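Local coordinates for protein phosphotransferase ChpT (Brucella abortus, PDB 4QPK), which relays phosphoryl groups as a homodimer in a regulatory phosphorelay that controls cell growth, division and survival inside mammalian host cells, at residues V169-S174 / P178-T183; S60-I65 / R90-R95; P193-L198 / I229-T234; L44-L49 / P215-L220. One frame throughout, in Å; residues are numbered along the deposited sequence. Where two conformers were deposited one is given.

Contact 1 of 4, residues V169-S174 / P178-T183; sequences VRLEGS and PRFVIT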
loop_
_atom_site.group_PDB
_atom_site.type_symbol
_atom_site.label_atom_id
_atom_site.label_comp_id
_atom_site.label_asym_id
_atom_site.label_seq_id
_atom_site.Cartn_x
_atom_site.Cartn_y
_atom_site.Cartn_z
ATOM N N VAL B 169 -25.140 -2.579 -3.996
ATOM C CA VAL B 169 -24.968 -1.800 -2.777
ATOM C C VAL B 169 -26.150 -0.888 -2.537
ATOM O O VAL B 169 -26.587 -0.198 -3.461
ATOM C CB VAL B 169 -23.701 -0.927 -2.866
ATOM C CG1 VAL B 169 -23.439 -0.242 -1.524
ATOM C CG2 VAL B 169 -22.532 -1.767 -3.272
ATOM N N ARG B 170 -26.677 -0.882 -1.313
ATOM C CA ARG B 170 -27.643 0.143 -0.906
ATOM C C ARG B 170 -27.229 0.838 0.374
ATOM O O ARG B 170 -26.929 0.188 1.381
ATOM C CB ARG B 170 -29.051 -0.448 -0.706
ATOM C CG ARG B 170 -29.628 -1.095 -1.927
ATOM C CD ARG B 170 -31.130 -1.287 -1.804
ATOM N NE ARG B 170 -31.522 -1.748 -0.477
ATOM C CZ ARG B 170 -31.680 -3.025 -0.135
ATOM N NH1 ARG B 170 -31.449 -3.991 -1.018
ATOM N NH2 ARG B 170 -32.056 -3.338 1.101
ATOM N N LEU B 171 -27.234 2.164 0.335
ATOM C CA LEU B 171 -27.035 2.974 1.520
ATOM C C LEU B 171 -28.389 3.385 2.061
ATOM O O LEU B 171 -29.204 3.969 1.335
ATOM C CB LEU B 171 -26.208 4.224 1.207
ATOM C CG LEU B 171 -24.906 4.050 0.434
ATOM C CD1 LEU B 171 -24.154 5.368 0.440
ATOM C CD2 LEU B 171 -24.078 2.953 1.048
ATOM N N GLU B 172 -28.617 3.090 3.333
ATOM C CA GLU B 172 -29.899 3.353 3.983
ATOM C C GLU B 172 -29.678 4.038 5.327
ATOM O O GLU B 172 -28.543 4.326 5.696
ATOM C CB GLU B 172 -30.678 2.047 4.165
ATOM C CG GLU B 172 -30.943 1.304 2.852
ATOM C CD GLU B 172 -31.624 -0.049 3.041
ATOM O OE1 GLU B 172 -31.769 -0.505 4.198
ATOM O OE2 GLU B 172 -32.010 -0.660 2.019
ATOM N N GLY B 173 -30.758 4.300 6.060
ATOM C CA GLY B 173 -30.636 4.922 7.368
ATOM C C GLY B 173 -30.359 6.411 7.317
ATOM O O GLY B 173 -30.590 7.071 6.302
ATOM N N SER B 174 -29.889 6.948 8.438
ATOM C CA SER B 174 -29.596 8.374 8.565
ATOM C C SER B 174 -28.096 8.615 8.546
ATOM O O SER B 174 -27.315 7.667 8.589
ATOM C CB SER B 174 -30.176 8.920 9.864
ATOM O OG SER B 174 -29.518 8.322 10.971
ATOM N N PRO B 178 -26.160 5.213 9.859
ATOM C CA PRO B 178 -26.223 4.614 8.525
ATOM C C PRO B 178 -26.417 3.101 8.549
ATOM O O PRO B 178 -26.023 2.427 9.499
ATOM C CB PRO B 178 -24.859 4.980 7.915
ATOM C CG PRO B 178 -23.953 5.144 9.112
ATOM C CD PRO B 178 -24.821 5.739 10.182
ATOM N N ARG B 179 -27.016 2.576 7.487
ATOM C CA ARG B 179 -27.116 1.142 7.285
ATOM C C ARG B 179 -26.576 0.819 5.888
ATOM O O ARG B 179 -26.939 1.482 4.919
ATOM C CB ARG B 179 -28.567 0.657 7.442
ATOM C CG ARG B 179 -28.760 -0.820 7.112
ATOM C CD ARG B 179 -30.136 -1.347 7.547
ATOM N NE ARG B 179 -31.244 -0.673 6.875
ATOM C CZ ARG B 179 -32.031 0.238 7.447
ATOM N NH1 ARG B 179 -31.844 0.586 8.715
ATOM N NH2 ARG B 179 -33.016 0.796 6.752
ATOM N N PHE B 180 -25.666 -0.156 5.803
ATOM C CA PHE B 180 -25.115 -0.585 4.522
ATOM C C PHE B 180 -25.648 -1.958 4.165
ATOM O O PHE B 180 -25.603 -2.872 4.978
ATOM C CB PHE B 180 -23.573 -0.631 4.550
ATOM C CG PHE B 180 -22.928 0.627 5.052
ATOM C CD1 PHE B 180 -21.820 0.559 5.897
ATOM C CD2 PHE B 180 -23.399 1.879 4.663
ATOM C CE1 PHE B 180 -21.205 1.712 6.361
ATOM C CE2 PHE B 180 -22.792 3.035 5.123
ATOM C CZ PHE B 180 -21.685 2.952 5.973
ATOM N N VAL B 181 -26.128 -2.116 2.941
ATOM C CA VAL B 181 -26.633 -3.407 2.516
ATOM C C VAL B 181 -25.931 -3.839 1.242
ATOM O O VAL B 181 -26.012 -3.164 0.217
ATOM C CB VAL B 181 -28.156 -3.371 2.293
ATOM C CG1 VAL B 181 -28.674 -4.781 2.064
ATOM C CG2 VAL B 181 -28.845 -2.723 3.507
ATOM N N ILE B 182 -25.236 -4.966 1.320
ATOM C CA ILE B 182 -24.524 -5.513 0.175
ATOM C C ILE B 182 -25.145 -6.858 -0.165
ATOM O O ILE B 182 -25.085 -7.801 0.632
ATOM C CB ILE B 182 -23.012 -5.670 0.465
ATOM C CG1 ILE B 182 -22.317 -4.309 0.396
ATOM C CG2 ILE B 182 -22.352 -6.565 -0.559
ATOM C CD1 ILE B 182 -22.507 -3.440 1.622
ATOM N N THR B 183 -25.761 -6.929 -1.340
ATOM C CA THR B 183 -26.477 -8.128 -1.760
ATOM C C THR B 183 -25.808 -8.776 -2.964
ATOM O O THR B 183 -25.634 -8.135 -4.003
ATOM C CB THR B 183 -27.945 -7.804 -2.115
ATOM O OG1 THR B 183 -28.562 -7.114 -1.023
ATOM C CG2 THR B 183 -28.708 -9.101 -2.389
HETATM O O HOH W 1 -31.129 -7.300 -0.415
#
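R170 and V181 pair across an antiparallel beta hairpin, strands 166-173 and 178-185, in the sheet of the C-terminal domain that resembles the catalytic domain of histidine kinases. R170 N gives its hydrogen to V181 O at 2.8 Å and V181 N returns one to R170 O; E172 and R179 form the next hydrogen-bonded pair. Between them L171 faces F180 in a non-hydrogen-bonded pair, with L171 CD2 3.8 Å from F180 CD2, approaching the ring obliquely. V169 and I182 lie on this same side of the sheet. This is the tight side: V169 and I182 rest on L154 and L171 on L150, both of helix 144-160.

The other side is more open and largely charged, although V181 itself is buried. E172 stands at the centre of a salt-bridge network with R170 and R179. R179, bent at chi3 (62°), brings NE to 2.7 Å from E172 OE1, nearly along the C-O axis, while its NH2 adds a weak bond to the same oxygen. The guanidinium plane is turned 76° from the carboxylate. R170 grips E172 OE2 side-on through NE and NH2, each 2.8 Å away, with that oxygen in its guanidinium plane. V181 CG1 lies over one face of this guanidinium, 3.8 Å from R170 NH2. At the far end a water bonded to T183 OG1 reaches R170 NH1 weakly. With one arginine on each carboxylate oxygen, E172 probably stays ionised, and its charge probably offsets the two arginines.

Contact 2 of 4, residues S60-I65 / R90-R95; sequences SPIGAI and RNASAR. Unlike the reference sequence in segment 60-65: I62 (reference Val).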
loop_
_atom_site.group_PDB
_atom_site.type_symbol
_atom_site.label_atom_id
_atom_site.label_comp_id
_atom_site.label_asym_id
_atom_site.label_seq_id
_atom_site.Cartn_x
_atom_site.Cartn_y
_atom_site.Cartn_z
ATOM N N SER B 60 -0.051 -8.368 -11.106
ATOM C CA SER B 60 -0.431 -8.827 -12.441
ATOM C C SER B 60 -0.649 -7.685 -13.446
ATOM O O SER B 60 -0.133 -7.752 -14.558
ATOM C CB SER B 60 -1.689 -9.701 -12.369
ATOM O OG SER B 60 -1.416 -10.937 -11.732
ATOM N N PRO B 61 -1.433 -6.651 -13.087
ATOM C CA PRO B 61 -1.576 -5.599 -14.111
ATOM C C PRO B 61 -0.295 -4.812 -14.373
ATOM O O PRO B 61 -0.043 -4.451 -15.530
ATOM C CB PRO B 61 -2.673 -4.681 -13.533
ATOM C CG PRO B 61 -2.729 -4.975 -12.096
ATOM C CD PRO B 61 -2.354 -6.430 -11.952
ATOM N N ILE B 62 0.535 -4.591 -13.355
ATOM C CA ILE B 62 1.808 -3.926 -13.625
ATOM C C ILE B 62 2.719 -4.855 -14.457
ATOM O O ILE B 62 3.401 -4.408 -15.373
ATOM C CB ILE B 62 2.479 -3.466 -12.312
ATOM C CG1 ILE B 62 1.663 -2.290 -11.745
ATOM C CG2 ILE B 62 3.925 -3.031 -12.564
ATOM C CD1 ILE B 62 2.036 -1.860 -10.331
ATOM N N GLY B 63 2.692 -6.155 -14.176
ATOM C CA GLY B 63 3.435 -7.085 -15.012
ATOM C C GLY B 63 2.961 -7.073 -16.459
ATOM O O GLY B 63 3.774 -7.134 -17.380
ATOM N N ALA B 64 1.653 -6.980 -16.662
ATOM C CA ALA B 64 1.100 -6.966 -18.026
ATOM C C ALA B 64 1.499 -5.701 -18.773
ATOM O O ALA B 64 1.646 -5.717 -19.997
ATOM C CB ALA B 64 -0.422 -7.114 -18.010
ATOM N N ILE B 65 1.649 -4.587 -18.054
ATOM C CA ILE B 65 2.162 -3.387 -18.715
ATOM C C ILE B 65 3.550 -3.663 -19.293
ATOM O O ILE B 65 3.835 -3.339 -20.455
ATOM C CB ILE B 65 2.233 -2.201 -17.732
ATOM C CG1 ILE B 65 0.823 -1.777 -17.331
ATOM C CG2 ILE B 65 3.036 -1.044 -18.349
ATOM C CD1 ILE B 65 0.784 -0.832 -16.117
ATOM N N ARG B 90 -5.135 1.030 -16.621
ATOM C CA ARG B 90 -6.433 1.410 -16.051
ATOM C C ARG B 90 -6.800 0.502 -14.878
ATOM O O ARG B 90 -7.315 0.968 -13.859
ATOM C CB ARG B 90 -7.535 1.379 -17.113
ATOM C CG ARG B 90 -8.864 1.887 -16.583
ATOM C CD ARG B 90 -9.935 1.993 -17.663
ATOM N NE ARG B 90 -11.179 2.491 -17.080
ATOM C CZ ARG B 90 -12.283 2.769 -17.766
ATOM N NH1 ARG B 90 -12.308 2.621 -19.085
ATOM N NH2 ARG B 90 -13.358 3.219 -17.126
ATOM N N ASN B 91 -6.518 -0.786 -15.027
ATOM C CA ASN B 91 -6.720 -1.771 -13.965
ATOM C C ASN B 91 -5.892 -1.429 -12.721
ATOM O O ASN B 91 -6.421 -1.326 -11.623
ATOM C CB ASN B 91 -6.358 -3.155 -14.514
ATOM C CG ASN B 91 -6.649 -4.282 -13.552
ATOM O OD1 ASN B 91 -6.374 -4.195 -12.357
ATOM N ND2 ASN B 91 -7.175 -5.381 -14.086
ATOM N N ALA B 92 -4.600 -1.201 -12.910
ATOM C CA ALA B 92 -3.713 -0.860 -11.800
ATOM C C ALA B 92 -4.187 0.418 -11.095
ATOM O O ALA B 92 -4.247 0.478 -9.857
ATOM C CB ALA B 92 -2.281 -0.690 -12.309
ATOM N N SER B 93 -4.554 1.416 -11.897
ATOM C CA SER B 93 -5.021 2.700 -11.357
ATOM C C SER B 93 -6.274 2.498 -10.518
ATOM O O SER B 93 -6.384 3.037 -9.412
ATOM C CB SER B 93 -5.308 3.695 -12.489
ATOM O OG SER B 93 -5.626 4.991 -11.973
ATOM N N ALA B 94 -7.213 1.708 -11.040
ATOM C CA ALA B 94 -8.475 1.480 -10.336
ATOM C C ALA B 94 -8.221 0.799 -9.001
ATOM O O ALA B 94 -8.840 1.136 -8.004
ATOM C CB ALA B 94 -9.442 0.651 -11.186
ATOM N N ARG B 95 -7.291 -0.150 -8.975
ATOM C CA ARG B 95 -7.017 -0.856 -7.734
ATOM C C ARG B 95 -6.337 0.067 -6.710
ATOM O O ARG B 95 -6.661 0.023 -5.530
ATOM C CB ARG B 95 -6.171 -2.105 -8.010
ATOM C CG ARG B 95 -6.986 -3.152 -8.737
ATOM C CD ARG B 95 -6.241 -4.441 -9.011
ATOM N NE ARG B 95 -7.081 -5.267 -9.864
ATOM C CZ ARG B 95 -8.099 -5.994 -9.415
ATOM N NH1 ARG B 95 -8.380 -6.013 -8.124
ATOM N NH2 ARG B 95 -8.842 -6.696 -10.256
#
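This is a close, apolar helix-helix contact in the dimerization and histidine phosphotransfer domain, where P61 of helix 43-74 meets N91 and A92 of helix 78-102. The two segments run nearly antiparallel, at 152°, with their axes 8.8 Å apart. The methyl of A92 and the ring of P61 meet here, P61 CB 4.2 Å from A92 CB, and the CA atoms of the two residues are 5.7 Å apart. I62, which differs from the reference sequence, also touches this methyl, CG1 4.3 Å from A92 CB.

N91, with CG anti to the backbone N (chi1 -175°), crosses the proline at about a right angle, and N91 OD1 lies 3.7 Å from P61 CG. The amide is held from one turn further along its own helix: R95 NE bonds N91 OD1 at 2.8 Å, in the carbonyl plane and on a lone pair. R95 is anchored in turn by a salt bridge to E129. N91 also touches N128, which together with E124 forms the sodium site; the ion lies about 6 Å from the N91 side chain.

The second subunit also packs here: its I62 on A92 and S93, and its S93 on I62. Two antiparallel helices joined in this way to their copies are the hallmark of the DHp four-helix bundle, in which H56, the phosphorylation site (not phosphorylated here), lies five residues before P61 on helix 43-74.

Contact 3 of 4, residues P193-L198 / I229-T234; sequences PKFLEL and ISIHAT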
loop_
_atom_site.group_PDB
_atom_site.type_symbol
_atom_site.label_atom_id
_atom_site.label_comp_id
_atom_site.label_asym_id
_atom_site.label_seq_id
_atom_site.Cartn_x
_atom_site.Cartn_y
_atom_site.Cartn_z
ATOM N N PRO B 193 -15.008 -18.350 3.822
ATOM C CA PRO B 193 -14.803 -19.137 5.045
ATOM C C PRO B 193 -14.027 -18.400 6.142
ATOM O O PRO B 193 -14.376 -18.520 7.315
ATOM C CB PRO B 193 -14.001 -20.347 4.545
ATOM C CG PRO B 193 -14.343 -20.459 3.107
ATOM C CD PRO B 193 -14.509 -19.050 2.627
ATOM N N LYS B 194 -12.994 -17.652 5.764
ATOM C CA LYS B 194 -12.190 -16.926 6.738
ATOM C C LYS B 194 -13.012 -15.823 7.397
ATOM O O LYS B 194 -12.914 -15.595 8.598
ATOM C CB LYS B 194 -10.937 -16.332 6.076
ATOM N N PHE B 195 -13.828 -15.139 6.604
ATOM C CA PHE B 195 -14.690 -14.111 7.157
ATOM C C PHE B 195 -15.719 -14.744 8.101
ATOM O O PHE B 195 -15.951 -14.242 9.198
ATOM C CB PHE B 195 -15.394 -13.327 6.044
ATOM C CG PHE B 195 -16.248 -12.205 6.552
ATOM C CD1 PHE B 195 -15.669 -11.037 7.019
ATOM C CD2 PHE B 195 -17.630 -12.321 6.585
ATOM C CE1 PHE B 195 -16.446 -10.001 7.506
ATOM C CE2 PHE B 195 -18.412 -11.295 7.074
ATOM C CZ PHE B 195 -17.821 -10.127 7.532
ATOM N N LEU B 196 -16.332 -15.840 7.666
ATOM C CA LEU B 196 -17.347 -16.519 8.471
ATOM C C LEU B 196 -16.760 -16.916 9.825
ATOM O O LEU B 196 -17.334 -16.630 10.878
ATOM C CB LEU B 196 -17.885 -17.745 7.732
ATOM C CG LEU B 196 -19.106 -18.442 8.341
ATOM C CD1 LEU B 196 -20.319 -17.514 8.380
ATOM C CD2 LEU B 196 -19.421 -19.710 7.567
ATOM N N GLU B 197 -15.587 -17.535 9.767
ATOM C CA GLU B 197 -14.818 -17.931 10.943
ATOM C C GLU B 197 -14.571 -16.790 11.930
ATOM O O GLU B 197 -14.953 -16.864 13.097
ATOM C CB GLU B 197 -13.475 -18.496 10.470
ATOM C CG GLU B 197 -12.556 -19.005 11.551
ATOM C CD GLU B 197 -11.245 -19.514 10.969
ATOM O OE1 GLU B 197 -10.775 -18.931 9.966
ATOM O OE2 GLU B 197 -10.691 -20.496 11.501
ATOM N N LEU B 198 -13.938 -15.723 11.451
ATOM C CA LEU B 198 -13.618 -14.583 12.301
ATOM C C LEU B 198 -14.871 -13.877 12.825
ATOM O O LEU B 198 -14.930 -13.472 13.987
ATOM C CB LEU B 198 -12.741 -13.594 11.537
ATOM C CG LEU B 198 -11.369 -14.146 11.177
ATOM C CD1 LEU B 198 -10.656 -13.218 10.195
ATOM C CD2 LEU B 198 -10.552 -14.346 12.448
ATOM N N ILE B 229 -21.903 -6.165 11.808
ATOM C CA ILE B 229 -22.177 -6.808 10.534
ATOM C C ILE B 229 -23.051 -8.037 10.731
ATOM O O ILE B 229 -22.780 -8.868 11.603
ATOM C CB ILE B 229 -20.883 -7.235 9.807
ATOM C CG1 ILE B 229 -20.009 -6.014 9.534
ATOM C CG2 ILE B 229 -21.219 -7.943 8.501
ATOM C CD1 ILE B 229 -18.617 -6.352 9.004
ATOM N N SER B 230 -24.102 -8.138 9.927
ATOM C CA SER B 230 -24.940 -9.336 9.898
ATOM C C SER B 230 -24.819 -10.037 8.562
ATOM O O SER B 230 -24.651 -9.397 7.512
ATOM C CB SER B 230 -26.405 -8.985 10.173
ATOM O OG SER B 230 -26.553 -8.451 11.481
ATOM N N ILE B 231 -24.903 -11.359 8.601
ATOM C CA ILE B 231 -24.880 -12.171 7.399
ATOM C C ILE B 231 -26.207 -12.904 7.286
ATOM O O ILE B 231 -26.587 -13.636 8.194
ATOM C CB ILE B 231 -23.753 -13.211 7.412
ATOM C CG1 ILE B 231 -22.399 -12.560 7.706
ATOM C CG2 ILE B 231 -23.708 -13.947 6.095
ATOM C CD1 ILE B 231 -21.273 -13.570 7.882
ATOM N N HIS B 232 -26.910 -12.684 6.181
ATOM C CA HIS B 232 -28.129 -13.432 5.873
ATOM C C HIS B 232 -27.998 -14.169 4.545
ATOM O O HIS B 232 -28.103 -13.558 3.484
ATOM C CB HIS B 232 -29.348 -12.513 5.836
ATOM C CG HIS B 232 -30.640 -13.255 5.661
ATOM N ND1 HIS B 232 -30.746 -14.612 5.858
ATOM C CD2 HIS B 232 -31.869 -12.826 5.292
ATOM C CE1 HIS B 232 -31.992 -14.995 5.621
ATOM N NE2 HIS B 232 -32.690 -13.930 5.280
ATOM N N ALA B 233 -27.747 -15.475 4.613
ATOM C CA ALA B 233 -27.545 -16.300 3.424
ATOM C C ALA B 233 -28.742 -17.208 3.128
ATOM O O ALA B 233 -29.172 -17.976 3.991
ATOM C CB ALA B 233 -26.287 -17.137 3.573
ATOM N N THR B 234 -29.288 -17.090 1.919
ATOM C CA THR B 234 -30.343 -17.975 1.433
ATOM C C THR B 234 -29.875 -18.671 0.150
ATOM O O THR B 234 -28.739 -18.465 -0.293
ATOM C CB THR B 234 -31.653 -17.216 1.156
ATOM O OG1 THR B 234 -31.501 -16.382 -0.005
ATOM C CG2 THR B 234 -32.043 -16.364 2.352
#
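F195 leaves helix 193-199 with CG anti to the backbone N (chi1 -177°), which carries its ring toward strand 229-233, while I231 answers with CG1 beside its own backbone N and an extended tail (chi2 174°) that brings CD1 to the ring. I231 CD1 sits 3.7 Å from F195 CE2, approaching obliquely, and the two side chains run alongside each other with opposite headings. Two residues earlier, on the same side of the strand, I229 CD1 meets the ring at its edge, near its plane, 4.1 Å from F195 CZ. L196 joins them, its CD1 4.1 Å from I231 CD1, so the one isoleucine methyl touches both helix residues.

The backbones stay well apart, the segment axes passing at 11.0 Å and 124°, and the side chains alone bridge the gap. S230, between the two isoleucines, points away from the helix. Strand 229-233 is an outermost strand of the five-stranded sheet within this chain, and helix 193-199 lies against the face of the sheet that carries the helices. F195 is also packed by I156, P215 and L219, and V191 touches both L196 and I231. I229 O is hydrogen-bonded to H199 NE2. Across the segments the chemistry is purely hydrocarbon: the fit of the ring against the two isoleucines probably holds the helix here, and the contact fades at the exposed L196.

Contact 4 of 4, residues L44-L49 / P215-L220; sequences LDLGAL and PYYTLL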
loop_
_atom_site.group_PDB
_atom_site.type_symbol
_atom_site.label_atom_id
_atom_site.label_comp_id
_atom_site.label_asym_id
_atom_site.label_seq_id
_atom_site.Cartn_x
_atom_site.Cartn_y
_atom_site.Cartn_z
ATOM N N LEU B 44 2.347 -2.874 13.740
ATOM C CA LEU B 44 3.331 -3.241 12.718
ATOM C C LEU B 44 2.853 -4.368 11.800
ATOM O O LEU B 44 3.049 -4.315 10.580
ATOM C CB LEU B 44 4.651 -3.644 13.374
ATOM C CG LEU B 44 5.454 -2.475 13.949
ATOM C CD1 LEU B 44 6.688 -3.037 14.661
ATOM C CD2 LEU B 44 5.858 -1.502 12.850
ATOM N N ASP B 45 2.243 -5.395 12.380
ATOM C CA ASP B 45 1.804 -6.527 11.586
ATOM C C ASP B 45 0.581 -6.201 10.733
ATOM O O ASP B 45 0.478 -6.684 9.605
ATOM C CB ASP B 45 1.532 -7.732 12.478
ATOM C CG ASP B 45 2.815 -8.373 12.986
ATOM O OD1 ASP B 45 2.746 -9.177 13.934
ATOM O OD2 ASP B 45 3.895 -8.062 12.431
ATOM N N LEU B 46 -0.343 -5.393 11.250
ATOM C CA LEU B 46 -1.502 -5.016 10.441
ATOM C C LEU B 46 -1.075 -4.169 9.242
ATOM O O LEU B 46 -1.498 -4.426 8.114
ATOM C CB LEU B 46 -2.544 -4.258 11.277
ATOM C CG LEU B 46 -3.737 -3.660 10.516
ATOM C CD1 LEU B 46 -4.593 -4.756 9.854
ATOM C CD2 LEU B 46 -4.586 -2.800 11.466
ATOM N N GLY B 47 -0.228 -3.177 9.488
ATOM C CA GLY B 47 0.238 -2.301 8.429
ATOM C C GLY B 47 0.966 -3.090 7.356
ATOM O O GLY B 47 0.755 -2.869 6.165
ATOM N N ALA B 48 1.844 -3.996 7.778
ATOM C CA ALA B 48 2.602 -4.807 6.819
ATOM C C ALA B 48 1.697 -5.683 5.957
ATOM O O ALA B 48 1.874 -5.751 4.737
ATOM C CB ALA B 48 3.631 -5.679 7.544
ATOM N N LEU B 49 0.727 -6.358 6.582
ATOM C CA LEU B 49 -0.143 -7.250 5.827
ATOM C C LEU B 49 -1.066 -6.475 4.882
ATOM O O LEU B 49 -1.321 -6.922 3.760
ATOM C CB LEU B 49 -0.959 -8.136 6.779
ATOM C CG LEU B 49 -0.080 -9.161 7.493
ATOM C CD1 LEU B 49 -0.899 -9.922 8.534
ATOM C CD2 LEU B 49 0.558 -10.127 6.494
ATOM N N PRO B 215 -10.513 -9.672 5.526
ATOM C CA PRO B 215 -11.680 -9.895 6.399
ATOM C C PRO B 215 -11.440 -9.509 7.863
ATOM O O PRO B 215 -12.357 -8.997 8.510
ATOM C CB PRO B 215 -11.944 -11.404 6.270
ATOM C CG PRO B 215 -10.761 -11.976 5.563
ATOM C CD PRO B 215 -10.196 -10.868 4.729
ATOM N N TYR B 216 -10.224 -9.724 8.365
ATOM C CA TYR B 216 -9.883 -9.280 9.710
ATOM C C TYR B 216 -10.082 -7.777 9.830
ATOM O O TYR B 216 -10.736 -7.281 10.752
ATOM C CB TYR B 216 -8.434 -9.668 10.045
ATOM C CG TYR B 216 -7.928 -9.010 11.306
ATOM C CD1 TYR B 216 -8.184 -9.553 12.556
ATOM C CD2 TYR B 216 -7.219 -7.817 11.241
ATOM C CE1 TYR B 216 -7.725 -8.930 13.710
ATOM C CE2 TYR B 216 -6.767 -7.184 12.385
ATOM C CZ TYR B 216 -7.018 -7.743 13.613
ATOM O OH TYR B 216 -6.557 -7.097 14.745
ATOM N N TYR B 217 -9.541 -7.053 8.856
ATOM C CA TYR B 217 -9.606 -5.597 8.833
ATOM C C TYR B 217 -11.044 -5.083 8.764
ATOM O O TYR B 217 -11.399 -4.076 9.404
ATOM C CB TYR B 217 -8.796 -5.084 7.640
ATOM C CG TYR B 217 -8.651 -3.573 7.531
ATOM C CD1 TYR B 217 -8.038 -2.831 8.528
ATOM C CD2 TYR B 217 -9.096 -2.901 6.395
ATOM C CE1 TYR B 217 -7.895 -1.455 8.409
ATOM C CE2 TYR B 217 -8.958 -1.525 6.271
ATOM C CZ TYR B 217 -8.353 -0.808 7.277
ATOM O OH TYR B 217 -8.220 0.557 7.134
ATOM N N THR B 218 -11.867 -5.770 7.980
ATOM C CA THR B 218 -13.277 -5.411 7.855
ATOM C C THR B 218 -13.965 -5.437 9.227
ATOM O O THR B 218 -14.667 -4.496 9.605
ATOM C CB THR B 218 -14.007 -6.369 6.891
ATOM O OG1 THR B 218 -13.369 -6.334 5.600
ATOM C CG2 THR B 218 -15.477 -5.970 6.749
ATOM N N LEU B 219 -13.728 -6.508 9.977
ATOM C CA LEU B 219 -14.325 -6.663 11.306
ATOM C C LEU B 219 -13.766 -5.627 12.277
ATOM O O LEU B 219 -14.488 -5.093 13.115
ATOM C CB LEU B 219 -14.082 -8.081 11.827
ATOM C CG LEU B 219 -14.798 -9.151 10.997
ATOM C CD1 LEU B 219 -14.229 -10.522 11.277
ATOM C CD2 LEU B 219 -16.308 -9.136 11.247
ATOM N N LEU B 220 -12.472 -5.338 12.154
ATOM C CA LEU B 220 -11.832 -4.338 12.993
ATOM C C LEU B 220 -12.446 -2.952 12.776
ATOM O O LEU B 220 -12.673 -2.206 13.739
ATOM C CB LEU B 220 -10.328 -4.298 12.700
ATOM C CG LEU B 220 -9.408 -3.535 13.641
ATOM C CD1 LEU B 220 -9.414 -4.190 15.014
ATOM C CD2 LEU B 220 -8.001 -3.518 13.064
#
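L46 of helix 43-74, a helix of the DHp bundle, meets Y216, Y217 and L220 of helix 213-225 in the kinase-like C-terminal domain, making this an interdomain helix-helix contact. The segment axes pass 11.7 Å apart at 123°, a wide spacing bridged by side chains. L46 CB points toward the other helix, and CG, anti to the backbone N (chi1 173°), carries the two methyl branches toward helix 213-225.

One branch, CD1, touches both tyrosines. It comes to the edge of the Y216 ring, near its plane, with CE2 4.1 Å away, and obliquely to the Y217 ring, where CD1 of the tyrosine is the nearest atom at 4.2 Å. Both rings are hydrogen-bonded at their far ends, Y216 OH to L41 N and Y217 OH to K148 NZ, which probably restrains them. V213 also packs on L46, and L44 of the second subunit touches Y217 and L220, bringing the dimer partner to the junction. The other branch of the leucine turns to L220, and the two side chains meet tip to tip, L46 CD2 3.8 Å from L220 CD2.

Contact 4 spans nearly the whole chain, tying its first helix to helix 213-225; contacts 1 and 2 are nested within that loop, and contact 3 crosses it, since helix 193-199 comes before 213-225 and strand 229-233 after. Contacts 2 and 4 share helix 43-74, with centres about 23 Å apart, and both touch the second subunit. Contacts 1 and 3 reach the same five-stranded sheet, about 17 Å apart between centres. Contacts 3 and 4 adjoin directly, L198 CB being 3.4 Å from L219 CD1. Contact 2 lies about 30 Å from contacts 1 and 3 between centres. Contact 4 is the one of the four that joins the dimerizing helices to the C-terminal domain.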